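Local structure of uncharacterized protein (Photobacterium profundum, 3R87) at residues K45-T48 with L49-H53; Q12-Y15 with E16-D19. The protein probably hydrolyses acyl-CoA-type thioesters, as a hot-dog-fold member of the 4-hydroxybenzoyl-CoA thioesterase family. One frame throughout, in Å; residues are numbered along the deposited sequence.

Interaction 1 of 2, residues K45-T48 with L49-H53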
loop_
_atom_site.group_PDB
_atom_site.type_symbol
_atom_site.label_atom_id
_atom_site.label_comp_id
_atom_site.label_asym_id
_atom_site.label_seq_id
_atom_site.Cartn_x
_atom_site.Cartn_y
_atom_site.Cartn_z
ATOM N N LYS A 45 10.183 -19.460 9.957
ATOM C CA LYS A 45 10.227 -19.466 11.434
ATOM C C LYS A 45 9.311 -18.459 12.025
ATOM O O LYS A 45 8.684 -18.700 13.031
ATOM C CB LYS A 45 11.630 -19.224 11.943
ATOM C CG LYS A 45 12.591 -20.346 11.535
ATOM C CD LYS A 45 13.659 -20.441 12.377
ATOM C CE LYS A 45 14.405 -21.743 11.983
ATOM N NZ LYS A 45 13.985 -22.992 12.722
ATOM N N LEU A 46 9.176 -17.267 11.376
ATOM C CA LEU A 46 8.207 -16.295 11.848
ATOM C C LEU A 46 6.770 -16.854 11.721
ATOM O O LEU A 46 5.973 -16.651 12.606
ATOM C CB LEU A 46 8.308 -15.019 11.016
ATOM C CG LEU A 46 9.524 -14.209 11.263
ATOM C CD1 LEU A 46 9.577 -13.035 10.281
ATOM C CD2 LEU A 46 9.665 -13.730 12.703
ATOM N N ALA A 47 6.447 -17.523 10.608
ATOM C CA ALA A 47 5.118 -18.038 10.437
ATOM C C ALA A 47 4.864 -19.140 11.492
ATOM O O ALA A 47 3.733 -19.158 11.990
ATOM C CB ALA A 47 4.957 -18.585 9.044
ATOM N N THR A 48 5.820 -20.045 11.699
ATOM C CA THR A 48 5.645 -21.135 12.716
ATOM C C THR A 48 5.504 -20.521 14.096
ATOM O O THR A 48 4.639 -20.963 14.876
ATOM C CB THR A 48 6.852 -22.075 12.649
ATOM O OG1 THR A 48 6.926 -22.692 11.324
ATOM C CG2 THR A 48 6.777 -23.144 13.729
ATOM N N LEU A 49 6.311 -19.534 14.412
ATOM C CA LEU A 49 6.248 -18.920 15.770
ATOM C C LEU A 49 4.842 -18.298 15.997
ATOM O O LEU A 49 4.245 -18.430 17.041
ATOM C CB LEU A 49 7.367 -17.893 15.925
ATOM C CG LEU A 49 7.431 -17.120 17.271
ATOM C CD1 LEU A 49 7.837 -18.079 18.418
ATOM C CD2 LEU A 49 8.362 -15.962 17.221
ATOM N N TRP A 50 4.326 -17.605 14.953
ATOM C CA TRP A 50 2.988 -16.969 15.098
ATOM C C TRP A 50 1.876 -18.080 15.089
ATOM O O TRP A 50 1.007 -18.007 15.976
ATOM C CB TRP A 50 2.826 -16.085 13.875
ATOM C CG TRP A 50 1.412 -15.514 13.841
ATOM C CD1 TRP A 50 0.379 -15.876 12.999
ATOM C CD2 TRP A 50 0.915 -14.496 14.689
ATOM N NE1 TRP A 50 -0.726 -15.242 13.368
ATOM C CE2 TRP A 50 -0.458 -14.313 14.355
ATOM C CE3 TRP A 50 1.462 -13.712 15.736
ATOM C CZ2 TRP A 50 -1.296 -13.392 15.020
ATOM C CZ3 TRP A 50 0.598 -12.765 16.425
ATOM C CH2 TRP A 50 -0.757 -12.642 16.035
ATOM N N ASN A 51 1.919 -19.040 14.185
ATOM C CA ASN A 51 0.896 -20.070 14.100
ATOM C C ASN A 51 0.853 -20.920 15.374
ATOM O O ASN A 51 -0.224 -21.219 15.888
ATOM C CB ASN A 51 1.103 -20.977 12.847
ATOM C CG ASN A 51 0.893 -20.226 11.539
ATOM O OD1 ASN A 51 0.240 -19.160 11.497
ATOM N ND2 ASN A 51 1.446 -20.766 10.445
ATOM N N ASP A 52 2.021 -21.314 15.873
ATOM C CA ASP A 52 2.123 -22.256 16.997
ATOM C C ASP A 52 2.153 -21.630 18.363
ATOM O O ASP A 52 1.757 -22.277 19.324
ATOM C CB ASP A 52 3.386 -23.152 16.933
ATOM C CG ASP A 52 3.411 -24.056 15.747
ATOM O OD1 ASP A 52 2.408 -24.112 15.002
ATOM O OD2 ASP A 52 4.464 -24.725 15.529
ATOM N N HIS A 53 2.649 -20.432 18.491
ATOM C CA HIS A 53 2.836 -19.824 19.807
ATOM C C HIS A 53 2.190 -18.479 19.880
ATOM O O HIS A 53 2.165 -17.940 21.019
ATOM C CB HIS A 53 4.343 -19.744 20.239
ATOM C CG HIS A 53 4.990 -21.077 20.203
ATOM N ND1 HIS A 53 4.849 -21.992 21.235
ATOM C CD2 HIS A 53 5.628 -21.722 19.200
ATOM C CE1 HIS A 53 5.448 -23.118 20.894
ATOM N NE2 HIS A 53 5.926 -22.983 19.666
#

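Interaction 2 of 2, residues Q12-Y15 with E16-D19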
loop_
_atom_site.group_PDB
_atom_site.type_symbol
_atom_site.label_atom_id
_atom_site.label_comp_id
_atom_site.label_asym_id
_atom_site.label_seq_id
_atom_site.Cartn_x
_atom_site.Cartn_y
_atom_site.Cartn_z
ATOM N N GLN A 12 13.265 -4.488 -6.019
ATOM C CA GLN A 12 13.005 -3.790 -7.257
ATOM C C GLN A 12 11.865 -2.793 -7.046
ATOM O O GLN A 12 10.883 -3.076 -6.362
ATOM C CB GLN A 12 12.659 -4.754 -8.373
ATOM C CG GLN A 12 12.450 -4.093 -9.692
ATOM C CD GLN A 12 12.546 -4.949 -10.906
ATOM O OE1 GLN A 12 13.264 -5.969 -10.914
ATOM N NE2 GLN A 12 11.899 -4.554 -11.965
ATOM N N ILE A 13 11.992 -1.625 -7.682
ATOM C CA ILE A 13 11.017 -0.535 -7.580
ATOM C C ILE A 13 10.051 -0.613 -8.764
ATOM O O ILE A 13 10.462 -0.433 -9.926
ATOM C CB ILE A 13 11.744 0.808 -7.545
ATOM C CG1 ILE A 13 12.773 0.860 -6.400
ATOM C CG2 ILE A 13 10.746 1.959 -7.455
ATOM C CD1 ILE A 13 12.237 0.502 -5.036
ATOM N N TYR A 14 8.784 -0.851 -8.471
ATOM C CA TYR A 14 7.723 -0.993 -9.457
ATOM C C TYR A 14 6.791 0.217 -9.388
ATOM O O TYR A 14 6.963 1.128 -8.565
ATOM C CB TYR A 14 6.929 -2.279 -9.179
ATOM C CG TYR A 14 7.753 -3.532 -9.229
ATOM C CD1 TYR A 14 7.995 -4.176 -10.469
ATOM C CD2 TYR A 14 8.230 -4.124 -8.087
ATOM C CE1 TYR A 14 8.709 -5.381 -10.503
ATOM C CE2 TYR A 14 8.953 -5.306 -8.129
ATOM C CZ TYR A 14 9.167 -5.945 -9.344
ATOM O OH TYR A 14 9.852 -7.131 -9.364
ATOM N N TYR A 15 5.733 0.240 -10.211
ATOM C CA TYR A 15 4.781 1.337 -10.152
ATOM C C TYR A 15 4.136 1.483 -8.768
ATOM O O TYR A 15 3.821 2.597 -8.355
ATOM C CB TYR A 15 3.664 1.147 -11.199
ATOM C CG TYR A 15 3.988 1.744 -12.552
ATOM C CD1 TYR A 15 4.770 1.123 -13.465
ATOM C CD2 TYR A 15 3.454 2.959 -12.890
ATOM C CE1 TYR A 15 5.043 1.730 -14.736
ATOM C CE2 TYR A 15 3.704 3.559 -14.145
ATOM C CZ TYR A 15 4.548 2.946 -14.990
ATOM O OH TYR A 15 4.823 3.499 -16.246
ATOM N N GLU A 16 3.930 0.384 -8.053
ATOM C CA GLU A 16 3.320 0.472 -6.708
ATOM C C GLU A 16 4.172 1.266 -5.745
ATOM O O GLU A 16 3.668 1.641 -4.668
ATOM C CB GLU A 16 3.146 -0.921 -6.144
ATOM C CG GLU A 16 4.433 -1.664 -5.876
ATOM C CD GLU A 16 4.260 -3.167 -5.719
ATOM O OE1 GLU A 16 4.286 -3.633 -4.547
ATOM O OE2 GLU A 16 4.058 -3.858 -6.732
ATOM N N ASP A 17 5.462 1.440 -6.023
ATOM C CA ASP A 17 6.406 2.018 -5.068
ATOM C C ASP A 17 6.573 3.513 -5.223
ATOM O O ASP A 17 7.044 4.158 -4.270
ATOM C CB ASP A 17 7.754 1.318 -5.266
ATOM C CG ASP A 17 7.653 -0.179 -4.970
ATOM O OD1 ASP A 17 7.354 -0.483 -3.770
ATOM O OD2 ASP A 17 7.804 -1.007 -5.875
ATOM N N THR A 18 6.302 4.063 -6.393
ATOM C CA THR A 18 6.572 5.462 -6.689
ATOM C C THR A 18 5.332 6.317 -6.432
ATOM O O THR A 18 4.201 5.800 -6.366
ATOM C CB THR A 18 7.056 5.651 -8.099
ATOM O OG1 THR A 18 6.005 5.202 -8.977
ATOM C CG2 THR A 18 8.361 4.872 -8.355
ATOM N N ASP A 19 5.545 7.610 -6.320
ATOM C CA ASP A 19 4.445 8.598 -6.325
ATOM C C ASP A 19 4.631 9.549 -7.485
ATOM O O ASP A 19 5.585 9.465 -8.258
ATOM C CB ASP A 19 4.297 9.264 -4.950
ATOM C CG ASP A 19 5.479 10.096 -4.581
ATOM O OD1 ASP A 19 6.015 10.812 -5.463
ATOM O OD2 ASP A 19 5.897 10.060 -3.405
HETATM O O HOH W 1 1.931 3.958 -6.570
#

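Interaction 1 of 2, residues K45-T48 with L49-H53
Four consecutive i to i+4 backbone bonds join K45-T48 to L49-H53: from L49 N to K45 O, W50 N to L46 O, N51 N to A47 O and D52 N to T48 O. The last is the shortest, 2.8 Å between D52 N and T48 O, and its N-H...O angle is 158°.

The side chains add van der Waals contacts on the outer face. T48 and D52, one turn apart, lie alongside each other and point the same way; T48 CG2 sits 3.3 Å from D52 OD2. With chi1 -62° T48 sets OG1 beside the backbone N and CG2 anti to it, which brings the methyl against the carboxylate while OG1 turns back to bond D44 O. N51 folds over the preceding turn: its CG is 3.1 Å from A47 O, and ND2 lies 3.2 Å from A47 O at too poor an angle to bond. That oxygen is already taken by N51 N.

L46 and L49 face the chain's own fold, packing on F57, L49 also on I128; W50 instead meets H20 of the third subunit edge-to-face. K45 NZ forms a salt bridge with D127, a magnesium ligand like H53, although no magnesium is modelled on this chain. The arrangement is nearly all of the short amphipathic helix 43-53, ending at H53, a metal-binding histidine.

Interaction 2 of 2, residues Q12-Y15 with E16-D19
Y14 and D17 lie side by side and point the same way, with ring and carboxylate planes 37° apart. D17 OD2 comes in at the edge of the Y14 ring, near its plane, 3.8 Å from Y14 CD2, and turns its anti lone pair to the backbone: Y14 N reaches it at 2.8 Å with an N-H...O angle of 170°. Having CG anti to its own carbonyl carbon (chi1 -62°) lets D17 fold back over the turn this way. The other carboxylate oxygen, OD1, is bonded to Y32, so both ends of the group are held.

The return link runs from D17 N to Y14 O, 3.0 Å. The I13 side chain runs at a slant to those of D17 and T18: I13 CG2 touches D17 CB at 3.8 Å and T18 CG2 at 3.9 Å, a small apolar patch. E16 runs past Y14 CB, and its OE1 forms a salt bridge with R35 of the second subunit, while Y14 OH bonds H39 of that subunit.

The D17 N to Y14 O bond closes a beta turn over Y15 and E16, whose backbone angles suit type I, and D17, its last residue, bonds back to Y14 N through its side chain. The turn opens the loop between strand 7-12 and helix 28-41, a region whose sequence fits the 4-hydroxybenzoyl-CoA thioesterase signature.

Overall arrangement
Interaction 2 comes first along the chain and interaction 1 follows it; their centres are 30 Å apart and they share no atoms in contact. They hold different elements: interaction 1 is the body of helix 43-53, interaction 2 the loop leaving strand 7-12. The helix is regular and amphipathic, its polar flank exposed and its leucines buried. In the loop, backbone bonds share the work with the D17 carboxylate, and its residues are mostly buried, with none exposed. Both touch the second subunit: L46 and A47 pack on F72 of the second subunit, whereas interaction 2 adds a salt bridge and a hydrogen bond to its packing there. Interaction 1 alone includes a magnesium ligand.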